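Side-chain contact in testis-expressed protein 101 (Mus musculus, PDB 7BPS), which controls the binding of sperm to the zona pellucida and the migration of spermatozoa into the oviduct, probably through the adhesion molecule ADAM3: residues L43-D48 and L149-G154. Numbering follows the deposited sequence.
Sequences LLIKAD and LEFSGG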
loop_
_atom_site.group_PDB
_atom_site.type_symbol
_atom_site.label_atom_id
_atom_site.label_comp_id
_atom_site.label_asym_id
_atom_site.label_seq_id
_atom_site.Cartn_x
_atom_site.Cartn_y
_atom_site.Cartn_z
ATOM N N LEU A 43 2.669 0.448 -2.416
ATOM C CA LEU A 43 1.996 0.126 -1.136
ATOM C C LEU A 43 1.186 -1.147 -1.358
ATOM O O LEU A 43 0.470 -1.215 -2.367
ATOM C CB LEU A 43 1.095 1.295 -0.734
ATOM C CG LEU A 43 0.295 1.121 0.552
ATOM C CD1 LEU A 43 1.164 0.797 1.743
ATOM C CD2 LEU A 43 -0.498 2.373 0.843
ATOM N N LEU A 44 1.297 -2.112 -0.442
ATOM C CA LEU A 44 0.595 -3.420 -0.517
ATOM C C LEU A 44 -0.232 -3.580 0.742
ATOM O O LEU A 44 0.319 -3.412 1.824
ATOM C CB LEU A 44 1.619 -4.553 -0.654
ATOM C CG LEU A 44 2.475 -4.486 -1.918
ATOM C CD1 LEU A 44 3.828 -3.836 -1.652
ATOM C CD2 LEU A 44 2.669 -5.856 -2.524
ATOM N N ILE A 45 -1.516 -3.865 0.599
ATOM C CA ILE A 45 -2.455 -4.020 1.751
ATOM C C ILE A 45 -3.247 -5.316 1.575
ATOM O O ILE A 45 -3.788 -5.552 0.476
ATOM C CB ILE A 45 -3.376 -2.806 1.874
ATOM C CG1 ILE A 45 -2.581 -1.501 1.940
ATOM C CG2 ILE A 45 -4.281 -2.969 3.069
ATOM C CD1 ILE A 45 -3.387 -0.268 1.623
ATOM N N LYS A 46 -3.325 -6.080 2.658
ATOM C CA LYS A 46 -3.868 -7.452 2.710
ATOM C C LYS A 46 -4.647 -7.592 4.015
ATOM O O LYS A 46 -4.200 -7.034 5.040
ATOM C CB LYS A 46 -2.672 -8.395 2.684
ATOM C CG LYS A 46 -2.966 -9.842 2.359
ATOM C CD LYS A 46 -1.852 -10.762 2.786
ATOM C CE LYS A 46 -2.108 -12.174 2.312
ATOM N NZ LYS A 46 -3.399 -12.694 2.822
ATOM N N ALA A 47 -5.769 -8.297 3.996
ATOM C CA ALA A 47 -6.376 -8.836 5.229
ATOM C C ALA A 47 -6.110 -10.340 5.261
ATOM O O ALA A 47 -5.618 -10.868 4.296
ATOM C CB ALA A 47 -7.848 -8.503 5.325
ATOM N N ASP A 48 -6.421 -10.987 6.374
ATOM C CA ASP A 48 -6.272 -12.448 6.523
ATOM C C ASP A 48 -7.040 -13.132 5.393
ATOM O O ASP A 48 -8.218 -12.835 5.229
ATOM C CB ASP A 48 -6.827 -12.887 7.876
ATOM C CG ASP A 48 -6.556 -14.347 8.176
ATOM O OD1 ASP A 48 -5.686 -14.931 7.503
ATOM O OD2 ASP A 48 -7.184 -14.843 9.099
ATOM N N LEU A 149 -9.284 3.899 3.279
ATOM C CA LEU A 149 -8.038 4.617 2.978
ATOM C C LEU A 149 -8.280 5.437 1.727
ATOM O O LEU A 149 -8.639 4.846 0.721
ATOM C CB LEU A 149 -6.887 3.631 2.798
ATOM C CG LEU A 149 -6.575 2.777 4.025
ATOM C CD1 LEU A 149 -5.371 1.900 3.744
ATOM C CD2 LEU A 149 -6.351 3.626 5.271
ATOM N N GLU A 150 -8.065 6.745 1.835
ATOM C CA GLU A 150 -8.217 7.747 0.750
ATOM C C GLU A 150 -6.811 8.101 0.262
ATOM O O GLU A 150 -6.027 8.617 1.076
ATOM C CB GLU A 150 -8.930 8.945 1.379
ATOM C CG GLU A 150 -9.869 9.670 0.487
ATOM C CD GLU A 150 -11.047 8.790 0.157
ATOM O OE1 GLU A 150 -11.747 8.313 1.118
ATOM O OE2 GLU A 150 -11.247 8.573 -1.072
ATOM N N PHE A 151 -6.465 7.792 -0.980
ATOM C CA PHE A 151 -5.162 8.159 -1.587
ATOM C C PHE A 151 -5.348 9.257 -2.634
ATOM O O PHE A 151 -6.340 9.223 -3.380
ATOM C CB PHE A 151 -4.494 6.941 -2.203
ATOM C CG PHE A 151 -4.194 5.867 -1.197
ATOM C CD1 PHE A 151 -3.010 5.881 -0.496
ATOM C CD2 PHE A 151 -5.093 4.839 -0.979
ATOM C CE1 PHE A 151 -2.723 4.865 0.398
ATOM C CE2 PHE A 151 -4.795 3.818 -0.094
ATOM C CZ PHE A 151 -3.621 3.837 0.600
ATOM N N SER A 152 -4.430 10.222 -2.650
ATOM C CA SER A 152 -4.473 11.389 -3.569
ATOM C C SER A 152 -3.053 11.786 -3.938
ATOM O O SER A 152 -2.125 11.424 -3.235
ATOM C CB SER A 152 -5.282 12.548 -3.020
ATOM O OG SER A 152 -4.859 12.863 -1.721
ATOM N N GLY A 153 -2.903 12.420 -5.093
ATOM C CA GLY A 153 -1.599 12.855 -5.611
ATOM C C GLY A 153 -1.020 11.788 -6.500
ATOM O O GLY A 153 -1.497 10.640 -6.425
ATOM N N GLY A 154 -0.066 12.193 -7.337
ATOM C CA GLY A 154 0.815 11.308 -8.110
ATOM C C GLY A 154 0.067 10.579 -9.190
ATOM O O GLY A 154 0.644 9.605 -9.695
#
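Leu43 and Ile45 meet Phe151 and Leu149 in the buried interface where the two tandem Ly6/uPAR domains of the protein lie face to face. Each domain contributes one strand of its antiparallel sheet, 37-46 from the first and 143-152 from the second. The short segments 43-46 and 149-152 run nearly antiparallel, at 164°, but their axes come no closer than 12.3 Å. The strands are therefore not hydrogen-bonded neighbours; they belong to two sheets packed through their side chains, and alternate residues of each strand point toward the other.

The contact is wholly apolar. At one end Leu43 crosses the side chain of Phe151 at about a right angle, and its CD2 methyl lies 3.4 Å from Phe151 CE1. Leu43 CD2 is also 3.5 Å from Phe151 CZ, so it is almost equidistant from these two ring atoms and approaches the ring obliquely. CG of Leu43 stands opposite its own backbone N (chi1 179°), which extends the isobutyl group across the gap to the ring. Val185 and Val160 of the second domain also touch Phe151, as does Leu55 of the first, placing the ring in a hydrophobic layer to which both sheets contribute.

Two residues further along strand 37-46, Ile45 makes the remaining contacts. Its backbone pairs with Val53 inside its own sheet, while its side chain also touches Val162 of the second domain. The ethyl arm of Ile45 is extended (chi2 162°), carrying CD1 to a looser contact with Phe151 CZ at 4.2 Å. That terminal methyl meets Leu149 tip to tip, with Ile45 CD1 3.6 Å from Leu149 CD1.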